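PDB 4X7R: TarM from Staphylococcus aureus subsp. aureus 21178, which belongs to the GT-B clan of glycosyltransferases, holds uridine-5'-diphosphate in a pocket of this model, and also carries a long antiparallel beta-sheet. Local coordinates for residues S128-D133 / I147-H152; S109-I114 / A121-S126; K83-L88 / K172-I177. The protein carries 1 engineered substitution. All blocks are in the same frame, centred on the assembly; numbering follows the deposited sequence.

Contact 1: residues S128-D133 / I147-H152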
ATOM      1  N   SER A 128      -1.116  15.647 -18.807  1.00 78.08           N
ATOM      2  CA  SER A 128      -0.009  16.478 -18.323  1.00 76.01           C
ATOM      3  C   SER A 128       1.360  15.788 -18.555  1.00 74.49           C
ATOM      4  O   SER A 128       2.408  16.371 -18.271  1.00 72.43           O
ATOM      5  CB  SER A 128      -0.203  16.766 -16.836  1.00 79.00           C
ATOM      6  OG  SER A 128      -0.496  15.576 -16.119  1.00 87.05           O
ATOM      7  N   GLU A 129       1.328  14.546 -19.070  1.00 67.89           N
ATOM      8  CA  GLU A 129       2.504  13.731 -19.333  1.00 65.16           C
ATOM      9  C   GLU A 129       2.992  13.767 -20.779  1.00 66.46           C
ATOM     10  O   GLU A 129       2.205  13.921 -21.720  1.00 67.27           O
ATOM     11  CB  GLU A 129       2.299  12.295 -18.845  1.00 65.56           C
ATOM     12  CG  GLU A 129       2.194  12.215 -17.332  1.00 74.66           C
ATOM     13  CD  GLU A 129       2.174  10.821 -16.741  1.00101.45           C
ATOM     14  OE1 GLU A 129       1.588   9.907 -17.367  1.00 81.59           O
ATOM     15  OE2 GLU A 129       2.716  10.651 -15.624  1.00106.91           O
ATOM     16  N   LYS A 130       4.318  13.666 -20.936  1.00 58.96           N
ATOM     17  CA  LYS A 130       4.988  13.651 -22.231  1.00 57.59           C
ATOM     18  C   LYS A 130       6.205  12.748 -22.142  1.00 57.59           C
ATOM     19  O   LYS A 130       6.927  12.740 -21.144  1.00 55.59           O
ATOM     20  CB  LYS A 130       5.366  15.067 -22.699  1.00 59.74           C
ATOM     21  CG  LYS A 130       6.005  15.116 -24.101  1.00 60.68           C
ATOM     22  CD  LYS A 130       6.172  16.532 -24.660  1.00 62.48           C
ATOM     23  CE  LYS A 130       7.211  17.361 -23.943  1.00 58.31           C
ATOM     24  NZ  LYS A 130       7.252  18.748 -24.457  1.00 63.06           N
ATOM     25  N   VAL A 131       6.415  11.989 -23.203  1.00 53.36           N
ATOM     26  CA  VAL A 131       7.510  11.059 -23.357  1.00 51.92           C
ATOM     27  C   VAL A 131       8.167  11.337 -24.706  1.00 54.88           C
ATOM     28  O   VAL A 131       7.461  11.525 -25.702  1.00 56.21           O
ATOM     29  CB  VAL A 131       6.952   9.620 -23.184  1.00 56.47           C
ATOM     30  CG1 VAL A 131       7.368   8.680 -24.308  1.00 57.64           C
ATOM     31  CG2 VAL A 131       7.295   9.052 -21.810  1.00 54.31           C
ATOM     32  N   ILE A 132       9.506  11.467 -24.726  1.00 49.33           N
ATOM     33  CA  ILE A 132      10.258  11.667 -25.975  1.00 48.76           C
ATOM     34  C   ILE A 132      11.278  10.551 -26.063  1.00 52.30           C
ATOM     35  O   ILE A 132      12.205  10.507 -25.253  1.00 50.35           O
ATOM     36  CB  ILE A 132      10.904  13.068 -26.169  1.00 51.22           C
ATOM     37  CG1 ILE A 132       9.885  14.211 -26.039  1.00 51.99           C
ATOM     38  CG2 ILE A 132      11.655  13.145 -27.509  1.00 53.30           C
ATOM     39  CD1 ILE A 132      10.528  15.640 -26.086  1.00 51.57           C
ATOM     40  N   ASP A 133      11.071   9.620 -27.010  1.00 50.67           N
ATOM     41  CA  ASP A 133      11.971   8.503 -27.265  1.00 49.77           C
ATOM     42  C   ASP A 133      12.856   8.872 -28.439  1.00 55.69           C
ATOM     43  O   ASP A 133      12.345   9.281 -29.481  1.00 57.42           O
ATOM     44  CB  ASP A 133      11.187   7.214 -27.561  1.00 52.14           C
ATOM     45  CG  ASP A 133      10.448   6.641 -26.380  1.00 59.91           C
ATOM     46  OD1 ASP A 133      10.487   7.262 -25.296  1.00 61.51           O
ATOM     47  OD2 ASP A 133       9.847   5.553 -26.527  1.00 58.93           O
ATOM     48  N   ILE A 147       6.507  15.968 -16.930  1.00 51.55           N
ATOM     49  CA  ILE A 147       5.262  16.271 -16.207  1.00 52.83           C
ATOM     50  C   ILE A 147       5.135  17.800 -16.282  1.00 59.45           C
ATOM     51  O   ILE A 147       6.074  18.509 -15.888  1.00 59.05           O
ATOM     52  CB  ILE A 147       5.210  15.746 -14.761  1.00 55.05           C
ATOM     53  CG1 ILE A 147       5.225  14.200 -14.728  1.00 54.61           C
ATOM     54  CG2 ILE A 147       3.961  16.308 -14.033  1.00 56.79           C
ATOM     55  CD1 ILE A 147       5.568  13.605 -13.420  1.00 59.73           C
ATOM     56  N   ASP A 148       4.013  18.297 -16.858  1.00 57.48           N
ATOM     57  CA  ASP A 148       3.730  19.727 -17.096  1.00 58.94           C
ATOM     58  C   ASP A 148       4.880  20.396 -17.875  1.00 62.47           C
ATOM     59  O   ASP A 148       5.361  21.468 -17.488  1.00 62.58           O
ATOM     60  CB  ASP A 148       3.383  20.495 -15.784  1.00 61.51           C
ATOM     61  CG  ASP A 148       2.350  19.840 -14.873  1.00 73.54           C
ATOM     62  OD1 ASP A 148       1.320  19.361 -15.388  1.00 73.54           O
ATOM     63  OD2 ASP A 148       2.568  19.825 -13.643  1.00 81.14           O
ATOM     64  N   ASN A 149       5.347  19.720 -18.954  1.00 58.73           N
ATOM     65  CA  ASN A 149       6.455  20.145 -19.838  1.00 58.30           C
ATOM     66  C   ASN A 149       7.835  20.259 -19.173  1.00 56.70           C
ATOM     67  O   ASN A 149       8.764  20.804 -19.767  1.00 57.69           O
ATOM     68  CB  ASN A 149       6.098  21.400 -20.664  1.00 64.81           C
ATOM     69  CG  ASN A 149       5.227  21.131 -21.868  1.00 96.66           C
ATOM     70  OD1 ASN A 149       4.883  19.985 -22.196  1.00 87.40           O
ATOM     71  ND2 ASN A 149       4.861  22.196 -22.566  1.00 96.72           N
ATOM     72  N   LYS A 150       7.983  19.689 -17.979  1.00 48.92           N
ATOM     73  CA  LYS A 150       9.229  19.713 -17.241  1.00 47.08           C
ATOM     74  C   LYS A 150       9.825  18.313 -17.157  1.00 47.93           C
ATOM     75  O   LYS A 150       9.170  17.389 -16.671  1.00 45.69           O
ATOM     76  CB  LYS A 150       9.040  20.324 -15.834  1.00 49.68           C
ATOM     77  CG  LYS A 150       8.586  21.799 -15.839  1.00 61.59           C
ATOM     78  CD  LYS A 150       8.973  22.540 -14.554  1.00 72.10           C
ATOM     79  CE  LYS A 150       8.217  22.066 -13.332  1.00 85.04           C
ATOM     80  NZ  LYS A 150       8.957  22.361 -12.077  1.00 98.16           N
ATOM     81  N   VAL A 151      11.074  18.160 -17.633  1.00 43.35           N
ATOM     82  CA  VAL A 151      11.788  16.879 -17.577  1.00 41.22           C
ATOM     83  C   VAL A 151      11.982  16.430 -16.103  1.00 42.61           C
ATOM     84  O   VAL A 151      12.278  17.253 -15.230  1.00 42.77           O
ATOM     85  CB  VAL A 151      13.115  16.952 -18.399  1.00 45.36           C
ATOM     86  CG1 VAL A 151      14.089  17.989 -17.827  1.00 44.64           C
ATOM     87  CG2 VAL A 151      13.775  15.585 -18.530  1.00 44.23           C
ATOM     88  N   HIS A 152      11.736  15.150 -15.815  1.00 37.50           N
ATOM     89  CA  HIS A 152      11.972  14.641 -14.467  1.00 36.38           C
ATOM     90  C   HIS A 152      12.892  13.428 -14.497  1.00 39.21           C
ATOM     91  O   HIS A 152      13.548  13.121 -13.511  1.00 38.34           O
ATOM     92  CB  HIS A 152      10.649  14.380 -13.690  1.00 36.76           C
ATOM     93  CG  HIS A 152       9.833  13.210 -14.179  1.00 39.77           C
ATOM     94  ND1 HIS A 152       9.966  11.954 -13.608  1.00 40.45           N
ATOM     95  CD2 HIS A 152       8.854  13.159 -15.115  1.00 41.59           C
ATOM     96  CE1 HIS A 152       9.093  11.178 -14.233  1.00 39.35           C
ATOM     97  NE2 HIS A 152       8.393  11.856 -15.136  1.00 40.51           N
TER
HETATM   98  O   HOH W   1       4.441  17.302 -19.934  1.00 62.12           O

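Contact 2: residues S109-I114 / A121-S126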
ATOM      1  N   SER A 109       3.314  11.432 -32.298  1.00 77.35           N
ATOM      2  CA  SER A 109       3.984  11.854 -33.533  1.00 76.32           C
ATOM      3  C   SER A 109       5.381  11.244 -33.673  1.00 75.09           C
ATOM      4  O   SER A 109       6.004  10.900 -32.668  1.00 72.54           O
ATOM      5  CB  SER A 109       4.048  13.376 -33.632  1.00 79.92           C
ATOM      6  OG  SER A 109       2.760  13.936 -33.818  1.00 88.75           O
ATOM      7  N   ARG A 110       5.864  11.111 -34.926  1.00 70.41           N
ATOM      8  CA  ARG A 110       7.199  10.591 -35.241  1.00 67.79           C
ATOM      9  C   ARG A 110       8.005  11.612 -36.016  1.00 71.26           C
ATOM     10  O   ARG A 110       7.429  12.450 -36.715  1.00 72.68           O
ATOM     11  CB  ARG A 110       7.150   9.232 -35.944  1.00 64.89           C
ATOM     12  CG  ARG A 110       6.781   8.092 -35.008  1.00 56.43           C
ATOM     13  CD  ARG A 110       6.562   6.790 -35.766  1.00 64.38           C
ATOM     14  NE  ARG A 110       6.144   5.712 -34.871  1.00 74.37           N
ATOM     15  CZ  ARG A 110       4.883   5.464 -34.528  1.00 87.90           C
ATOM     16  NH1 ARG A 110       3.896   6.205 -35.016  1.00 79.72           N
ATOM     17  NH2 ARG A 110       4.601   4.479 -33.688  1.00 71.83           N
ATOM     18  N   TYR A 111       9.337  11.598 -35.837  1.00 65.99           N
ATOM     19  CA  TYR A 111      10.230  12.581 -36.455  1.00 65.76           C
ATOM     20  C   TYR A 111      11.336  11.907 -37.233  1.00 69.24           C
ATOM     21  O   TYR A 111      11.974  10.995 -36.718  1.00 67.81           O
ATOM     22  CB  TYR A 111      10.765  13.585 -35.394  1.00 65.36           C
ATOM     23  CG  TYR A 111       9.646  14.314 -34.680  1.00 66.12           C
ATOM     24  CD1 TYR A 111       8.964  13.719 -33.622  1.00 66.38           C
ATOM     25  CD2 TYR A 111       9.192  15.550 -35.134  1.00 67.97           C
ATOM     26  CE1 TYR A 111       7.861  14.331 -33.036  1.00 66.98           C
ATOM     27  CE2 TYR A 111       8.111  16.190 -34.528  1.00 68.98           C
ATOM     28  CZ  TYR A 111       7.453  15.577 -33.476  1.00 76.17           C
ATOM     29  OH  TYR A 111       6.385  16.188 -32.865  1.00 82.27           O
ATOM     30  N   PHE A 112      11.530  12.332 -38.493  1.00 67.49           N
ATOM     31  CA  PHE A 112      12.504  11.770 -39.433  1.00 67.84           C
ATOM     32  C   PHE A 112      13.430  12.874 -39.933  1.00 74.75           C
ATOM     33  O   PHE A 112      12.933  13.923 -40.329  1.00 75.13           O
ATOM     34  CB  PHE A 112      11.759  11.078 -40.613  1.00 70.91           C
ATOM     35  CG  PHE A 112      10.964   9.859 -40.189  1.00 71.95           C
ATOM     36  CD1 PHE A 112       9.717   9.993 -39.580  1.00 74.29           C
ATOM     37  CD2 PHE A 112      11.469   8.577 -40.377  1.00 74.09           C
ATOM     38  CE1 PHE A 112       9.008   8.870 -39.134  1.00 74.96           C
ATOM     39  CE2 PHE A 112      10.753   7.450 -39.934  1.00 76.74           C
ATOM     40  CZ  PHE A 112       9.527   7.606 -39.320  1.00 74.15           C
ATOM     41  N   ASP A 113      14.764  12.660 -39.908  1.00 73.79           N
ATOM     42  CA  ASP A 113      15.704  13.683 -40.383  1.00 75.66           C
ATOM     43  C   ASP A 113      15.632  13.869 -41.885  1.00 83.81           C
ATOM     44  O   ASP A 113      15.628  12.890 -42.625  1.00 85.04           O
ATOM     45  CB  ASP A 113      17.151  13.423 -39.924  1.00 77.02           C
ATOM     46  CG  ASP A 113      18.137  14.512 -40.334  1.00 94.05           C
ATOM     47  OD1 ASP A 113      18.150  15.581 -39.683  1.00 95.54           O
ATOM     48  OD2 ASP A 113      18.864  14.312 -41.333  1.00101.68           O
ATOM     49  N   ILE A 114      15.570  15.136 -42.321  1.00 82.58           N
ATOM     50  CA  ILE A 114      15.488  15.563 -43.714  1.00 85.57           C
ATOM     51  C   ILE A 114      16.668  15.061 -44.576  1.00 94.40           C
ATOM     52  O   ILE A 114      16.454  14.734 -45.744  1.00 95.35           O
ATOM     53  CB  ILE A 114      15.216  17.099 -43.774  1.00 88.97           C
ATOM     54  CG1 ILE A 114      13.708  17.377 -43.581  1.00 90.27           C
ATOM     55  CG2 ILE A 114      15.750  17.772 -45.054  1.00 90.75           C
ATOM     56  CD1 ILE A 114      13.347  18.650 -42.820  1.00 98.32           C
ATOM     57  N   ALA A 121      12.874  10.623 -33.569  1.00 61.97           N
ATOM     58  CA  ALA A 121      12.107  10.566 -32.334  1.00 60.60           C
ATOM     59  C   ALA A 121      10.665  10.135 -32.447  1.00 63.11           C
ATOM     60  O   ALA A 121      10.045  10.226 -33.501  1.00 63.59           O
ATOM     61  CB  ALA A 121      12.195  11.899 -31.595  1.00 60.41           C
ATOM     62  N   TYR A 122      10.143   9.692 -31.316  1.00 57.68           N
ATOM     63  CA  TYR A 122       8.766   9.329 -31.064  1.00 57.98           C
ATOM     64  C   TYR A 122       8.339  10.165 -29.848  1.00 62.17           C
ATOM     65  O   TYR A 122       8.997  10.112 -28.801  1.00 60.62           O
ATOM     66  CB  TYR A 122       8.660   7.829 -30.752  1.00 58.00           C
ATOM     67  CG  TYR A 122       7.301   7.395 -30.261  1.00 61.66           C
ATOM     68  CD1 TYR A 122       6.308   6.998 -31.153  1.00 65.62           C
ATOM     69  CD2 TYR A 122       7.023   7.317 -28.897  1.00 61.74           C
ATOM     70  CE1 TYR A 122       5.060   6.571 -30.701  1.00 66.03           C
ATOM     71  CE2 TYR A 122       5.779   6.898 -28.436  1.00 63.62           C
ATOM     72  CZ  TYR A 122       4.799   6.526 -29.342  1.00 72.62           C
ATOM     73  OH  TYR A 122       3.576   6.106 -28.886  1.00 76.67           O
ATOM     74  N   ILE A 123       7.253  10.942 -29.992  1.00 60.44           N
ATOM     75  CA  ILE A 123       6.695  11.750 -28.901  1.00 59.59           C
ATOM     76  C   ILE A 123       5.248  11.324 -28.643  1.00 65.82           C
ATOM     77  O   ILE A 123       4.457  11.268 -29.586  1.00 66.98           O
ATOM     78  CB  ILE A 123       6.826  13.289 -29.127  1.00 62.23           C
ATOM     79  CG1 ILE A 123       8.295  13.695 -29.445  1.00 60.36           C
ATOM     80  CG2 ILE A 123       6.257  14.063 -27.910  1.00 62.17           C
ATOM     81  CD1 ILE A 123       8.562  15.149 -29.676  1.00 61.93           C
ATOM     82  N   ARG A 124       4.914  11.034 -27.376  1.00 62.72           N
ATOM     83  CA  ARG A 124       3.568  10.666 -26.944  1.00 64.11           C
ATOM     84  C   ARG A 124       3.133  11.614 -25.810  1.00 71.81           C
ATOM     85  O   ARG A 124       3.684  11.561 -24.705  1.00 70.21           O
ATOM     86  CB  ARG A 124       3.513   9.183 -26.514  1.00 61.52           C
ATOM     87  CG  ARG A 124       2.122   8.652 -26.152  1.00 66.21           C
ATOM     88  CD  ARG A 124       2.173   7.586 -25.055  1.00 69.53           C
ATOM     89  NE  ARG A 124       3.036   6.453 -25.412  1.00 74.58           N
ATOM     90  CZ  ARG A 124       3.777   5.760 -24.551  1.00 85.03           C
ATOM     91  NH1 ARG A 124       3.764   6.063 -23.259  1.00 66.65           N
ATOM     92  NH2 ARG A 124       4.539   4.759 -24.976  1.00 74.39           N
ATOM     93  N   LYS A 125       2.130  12.466 -26.105  1.00 72.82           N
ATOM     94  CA  LYS A 125       1.527  13.438 -25.182  1.00 73.83           C
ATOM     95  C   LYS A 125       0.135  12.945 -24.724  1.00 82.04           C
ATOM     96  O   LYS A 125      -0.758  12.759 -25.554  1.00 83.24           O
ATOM     97  CB  LYS A 125       1.379  14.820 -25.864  1.00 76.98           C
ATOM     98  CG  LYS A 125       2.668  15.595 -26.086  1.00 84.20           C
ATOM     99  CD  LYS A 125       2.385  16.866 -26.888  1.00 95.95           C
ATOM    100  CE  LYS A 125       3.602  17.734 -27.088  1.00105.22           C
ATOM    101  NZ  LYS A 125       3.257  19.040 -27.711  1.00113.35           N
ATOM    102  N   SER A 126      -0.040  12.733 -23.411  1.00 79.85           N
ATOM    103  CA  SER A 126      -1.308  12.314 -22.812  1.00 81.31           C
ATOM    104  C   SER A 126      -1.500  13.068 -21.495  1.00 86.17           C
ATOM    105  O   SER A 126      -0.694  12.899 -20.573  1.00 84.58           O
ATOM    106  CB  SER A 126      -1.361  10.796 -22.610  1.00 85.53           C
ATOM    107  OG  SER A 126      -0.719  10.342 -21.428  1.00 94.92           O
TER

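Contact 3: residues K83-L88 / K172-I177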
ATOM      1  N   LYS A  83      18.166  29.742 -11.832  1.00 48.22           N
ATOM      2  CA  LYS A  83      17.733  29.665 -13.215  1.00 50.31           C
ATOM      3  C   LYS A  83      17.448  28.187 -13.599  1.00 53.50           C
ATOM      4  O   LYS A  83      18.128  27.289 -13.121  1.00 51.51           O
ATOM      5  CB  LYS A  83      18.848  30.280 -14.098  1.00 52.89           C
ATOM      6  CG  LYS A  83      18.667  30.206 -15.623  1.00 69.34           C
ATOM      7  CD  LYS A  83      19.955  30.532 -16.415  1.00 75.17           C
ATOM      8  CE  LYS A  83      21.010  29.436 -16.448  1.00 87.59           C
ATOM      9  NZ  LYS A  83      20.564  28.198 -17.163  1.00 97.51           N
ATOM     10  N   SER A  84      16.454  27.958 -14.474  1.00 51.73           N
ATOM     11  CA  SER A  84      16.121  26.646 -15.036  1.00 50.42           C
ATOM     12  C   SER A  84      17.212  26.189 -16.006  1.00 52.88           C
ATOM     13  O   SER A  84      17.919  27.018 -16.597  1.00 52.82           O
ATOM     14  CB  SER A  84      14.790  26.704 -15.767  1.00 55.54           C
ATOM     15  OG  SER A  84      13.773  26.659 -14.784  1.00 70.71           O
ATOM     16  N   ASN A  85      17.359  24.866 -16.166  1.00 48.36           N
ATOM     17  CA  ASN A  85      18.370  24.292 -17.053  1.00 47.61           C
ATOM     18  C   ASN A  85      17.947  24.444 -18.531  1.00 54.36           C
ATOM     19  O   ASN A  85      17.492  23.492 -19.168  1.00 53.38           O
ATOM     20  CB  ASN A  85      18.596  22.832 -16.671  1.00 44.37           C
ATOM     21  CG  ASN A  85      19.761  22.168 -17.343  1.00 48.36           C
ATOM     22  OD1 ASN A  85      20.611  22.812 -17.979  1.00 48.43           O
ATOM     23  ND2 ASN A  85      19.837  20.864 -17.175  1.00 41.91           N
ATOM     24  N   LYS A  86      18.085  25.667 -19.064  1.00 54.37           N
ATOM     25  CA  LYS A  86      17.711  26.011 -20.442  1.00 55.20           C
ATOM     26  C   LYS A  86      18.413  25.176 -21.500  1.00 59.33           C
ATOM     27  O   LYS A  86      17.794  24.860 -22.513  1.00 60.29           O
ATOM     28  CB  LYS A  86      17.927  27.516 -20.722  1.00 58.80           C
ATOM     29  CG  LYS A  86      17.216  28.460 -19.738  1.00 81.56           C
ATOM     30  CD  LYS A  86      15.746  28.636 -20.071  1.00 91.25           C
ATOM     31  CE  LYS A  86      14.915  28.902 -18.852  1.00108.07           C
ATOM     32  NZ  LYS A  86      13.481  28.741 -19.170  1.00121.41           N
ATOM     33  N   LEU A  87      19.687  24.812 -21.267  1.00 55.38           N
ATOM     34  CA  LEU A  87      20.500  24.036 -22.201  1.00 55.99           C
ATOM     35  C   LEU A  87      20.017  22.620 -22.483  1.00 58.16           C
ATOM     36  O   LEU A  87      20.213  22.129 -23.597  1.00 58.10           O
ATOM     37  CB  LEU A  87      21.990  24.058 -21.830  1.00 56.58           C
ATOM     38  CG  LEU A  87      22.673  25.434 -21.855  1.00 63.81           C
ATOM     39  CD1 LEU A  87      24.132  25.311 -21.452  1.00 64.62           C
ATOM     40  CD2 LEU A  87      22.549  26.104 -23.232  1.00 66.39           C
ATOM     41  N   LEU A  88      19.404  21.955 -21.488  1.00 51.83           N
ATOM     42  CA  LEU A  88      18.880  20.618 -21.693  1.00 49.55           C
ATOM     43  C   LEU A  88      17.693  20.732 -22.646  1.00 51.73           C
ATOM     44  O   LEU A  88      17.605  19.954 -23.587  1.00 51.67           O
ATOM     45  CB  LEU A  88      18.482  19.970 -20.347  1.00 48.75           C
ATOM     46  CG  LEU A  88      17.745  18.629 -20.375  1.00 52.85           C
ATOM     47  CD1 LEU A  88      18.541  17.570 -21.103  1.00 54.00           C
ATOM     48  CD2 LEU A  88      17.477  18.150 -18.985  1.00 55.41           C
ATOM     49  N   LYS A 172      14.168  22.333 -11.505  1.00 41.58           N
ATOM     50  CA  LYS A 172      14.727  23.274 -12.478  1.00 41.62           C
ATOM     51  C   LYS A 172      15.330  22.584 -13.720  1.00 45.37           C
ATOM     52  O   LYS A 172      15.827  23.259 -14.618  1.00 44.81           O
ATOM     53  CB  LYS A 172      15.699  24.259 -11.806  1.00 43.76           C
ATOM     54  CG  LYS A 172      15.025  25.085 -10.714  1.00 49.75           C
ATOM     55  CD  LYS A 172      15.862  26.244 -10.200  1.00 54.54           C
ATOM     56  CE  LYS A 172      15.153  26.943  -9.052  1.00 65.12           C
ATOM     57  NZ  LYS A 172      15.264  26.198  -7.781  1.00 60.90           N
ATOM     58  N   GLY A 173      15.260  21.246 -13.768  1.00 40.92           N
ATOM     59  CA  GLY A 173      15.754  20.482 -14.907  1.00 38.66           C
ATOM     60  C   GLY A 173      17.210  20.075 -14.825  1.00 41.71           C
ATOM     61  O   GLY A 173      17.806  19.732 -15.852  1.00 40.17           O
ATOM     62  N   TYR A 174      17.793  20.084 -13.616  1.00 37.90           N
ATOM     63  CA  TYR A 174      19.190  19.675 -13.424  1.00 37.28           C
ATOM     64  C   TYR A 174      19.282  18.225 -12.917  1.00 37.58           C
ATOM     65  O   TYR A 174      18.523  17.851 -12.021  1.00 37.02           O
ATOM     66  CB  TYR A 174      19.908  20.620 -12.437  1.00 39.45           C
ATOM     67  CG  TYR A 174      20.026  22.042 -12.940  1.00 42.90           C
ATOM     68  CD1 TYR A 174      21.094  22.434 -13.746  1.00 44.81           C
ATOM     69  CD2 TYR A 174      19.061  22.989 -12.633  1.00 44.35           C
ATOM     70  CE1 TYR A 174      21.205  23.746 -14.210  1.00 46.76           C
ATOM     71  CE2 TYR A 174      19.139  24.284 -13.125  1.00 46.64           C
ATOM     72  CZ  TYR A 174      20.225  24.671 -13.887  1.00 54.73           C
ATOM     73  OH  TYR A 174      20.288  25.976 -14.313  1.00 61.26           O
ATOM     74  N   PRO A 175      20.244  17.420 -13.395  1.00 32.74           N
ATOM     75  CA  PRO A 175      20.375  16.037 -12.864  1.00 31.55           C
ATOM     76  C   PRO A 175      20.916  16.027 -11.447  1.00 36.93           C
ATOM     77  O   PRO A 175      21.821  16.809 -11.151  1.00 36.78           O
ATOM     78  CB  PRO A 175      21.370  15.363 -13.818  1.00 32.89           C
ATOM     79  CG  PRO A 175      22.122  16.513 -14.456  1.00 39.14           C
ATOM     80  CD  PRO A 175      21.240  17.711 -14.453  1.00 34.86           C
ATOM     81  N   TYR A 176      20.361  15.147 -10.566  1.00 33.54           N
ATOM     82  CA  TYR A 176      20.776  15.080  -9.161  1.00 32.60           C
ATOM     83  C   TYR A 176      21.198  13.690  -8.719  1.00 34.02           C
ATOM     84  O   TYR A 176      21.930  13.554  -7.735  1.00 33.12           O
ATOM     85  CB  TYR A 176      19.734  15.739  -8.198  1.00 32.86           C
ATOM     86  CG  TYR A 176      18.376  15.062  -8.165  1.00 33.94           C
ATOM     87  CD1 TYR A 176      17.410  15.344  -9.127  1.00 35.72           C
ATOM     88  CD2 TYR A 176      18.078  14.096  -7.206  1.00 33.35           C
ATOM     89  CE1 TYR A 176      16.162  14.727  -9.104  1.00 34.12           C
ATOM     90  CE2 TYR A 176      16.834  13.457  -7.184  1.00 33.80           C
ATOM     91  CZ  TYR A 176      15.890  13.762  -8.151  1.00 39.89           C
ATOM     92  OH  TYR A 176      14.652  13.169  -8.144  1.00 40.00           O
ATOM     93  N   ILE A 177      20.737  12.662  -9.457  1.00 31.77           N
ATOM     94  CA  ILE A 177      21.035  11.243  -9.263  1.00 31.73           C
ATOM     95  C   ILE A 177      21.122  10.599 -10.653  1.00 35.70           C
ATOM     96  O   ILE A 177      20.269  10.872 -11.505  1.00 36.19           O
ATOM     97  CB  ILE A 177      19.966  10.497  -8.374  1.00 34.79           C
ATOM     98  CG1 ILE A 177      20.044  10.921  -6.914  1.00 36.20           C
ATOM     99  CG2 ILE A 177      20.117   8.957  -8.472  1.00 33.97           C
ATOM    100  CD1 ILE A 177      18.993  10.327  -6.033  1.00 39.35           C
TER

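Contact 1: residues S128-D133 / I147-H152
E129 and I147 face each other as an antiparallel non-hydrogen-bonded pair, their CA atoms 4.9 Å apart, where strand 129-136 starts and strand 139-147 ends. Just beyond the pair, the amide N of D148 donates to S128 O at 2.9 Å. S128 O is used further: the CA of I147 leans on it in a CA-H...O contact of 3.5 Å, and a bound water donates to it at 2.8 Å. The same water accepts from N149 N, so it ties the tip of the turn back to the start of the neighbouring strand.

Side chains add less than the backbone here. D148 sets off away from S128, but its carboxylate comes back, and OD1 ends 3.3 Å from S128 CB. On the face shared by E129 and I147 the touch is loose, with the carboxylate atom OE2 of E129 4.4 Å from CG1 of I147. K130 reaches over to N149. Its chain leaves with CG trans to the backbone N (chi1 -177°) and kinks at chi3, which carries NZ to within 3.5 Å of N149 OD1, a weak hydrogen bond made as the two side chains pass at a slant. The ammonium has a second partner in F146, a cation-pi neighbour on the adjacent strand, while the aliphatic part of K130 also rests on I123 and K125.

D148 and N149 both have positive phi, and I147 and K150 bond to each other's backbone in both directions. This is the type I' turn of a beta hairpin with a two-residue loop, linking strands 139-147 and 150-157, with the start of the preceding strand 129-136 beside its turn, in an antiparallel meander.

Contact 2: residues S109-I114 / A121-S126
R110 and Y122 sit opposite each other on one face of the beta hairpin formed by strands 108-113 and 119-126, and Y111, A121, I123 and S109 share the other. On the first face the arginine runs straight from CG to NE and turns one face of its guanidinium to the rim of the tyrosine ring. Y122 CD1 lies 3.7 Å above the guanidinium plane, offset toward the rim, and the two planes are inclined by 57°, so this is a slanting contact and not a parallel stack. R110 NH2 is also close, 3.7 Å from Y122 CE1. Y122 swings its ring in this direction because its CG stands trans to the backbone N (chi1 171°). The charge of R110 is met elsewhere, through a salt bridge from NH1 to E104.

On the other face the pairing is diagonal. Y111 is in register with A121, yet its ring leans over to I123, and Y111 CE1 meets the isoleucine CD1 at 3.5 Å. Nearer the backbone, Y111 CD1 stands 4.2 Å from A121 CB, and the carbonyl O of A121 lies at the ring edge. L96 packs on Y111, A121 and I123 alike, closing an apolar patch. S109, on this face too, sends OG to E101 on strand 99-103, while I123 rests on I132 of the strand that follows.

Four backbone hydrogen bonds hold the strands in two hydrogen-bonded pairs, S109 with I123 and Y111 with A121. They are uneven. S109 N to I123 O is 2.9 Å and I123 N to S109 O 3.0 Å, whereas A121 N reaches Y111 O only at 3.3 Å.

Contact 3: residues K83-L88 / K172-I177
N85 and Y174 lie flat against each other: the amide and ring planes are 8° apart, and N85 CB stands 3.6 Å from the ring centroid, almost on the normal, in a CH-pi contact. The asparagine amide extends past the ring, where ND2 donates to G173 O at 2.7 Å; that acceptor lies in the amide plane, although the donor is well above the carbonyl plane. N85 N gives a straight bond of 2.7 Å to K172 O. At the far end of the ring, Y174 OH donates to K83 O at 2.8 Å, also from above the carbonyl plane. L88 CD2 packs on G173 O.

Behind these, K86 N to S84 O closes an inverse gamma turn centred on N85, just before helix 86-95, and K83 NZ reaches the same oxygen from the opposite face. D170 OD1 receives the backbone N-H groups of K172 and Y174 and so shapes their loop, H81 stacks with the Y174 ring, and K172 NZ bonds to N78 O. Three short neutral bonds plus a stacked amide make this junction polar and directional: it fixes the helix start against the sheet loop through carbonyl acceptors instead of a salt bridge.

All three contacts reach the same long antiparallel sheet. D133 N bonds to Y122 O and R124 N to V131 O, so strand 119-126 of contact 2 and strand 129-136 of contact 1 are direct neighbours. Contact 3 brings in helix 86-95, and it meets contact 1 where V151 CG1 packs on L88 CD2; contact 2 stays about 12 Å from it between nearest atoms. Contact 2 is the more buried, with apolar side chains under the hairpin, whereas contacts 1 and 3 lie at the surface. Contact 1 rests on backbone and water, and contact 3 on two side-chain and one backbone hydrogen bond, all to main-chain carbonyls, with an amide against a ring.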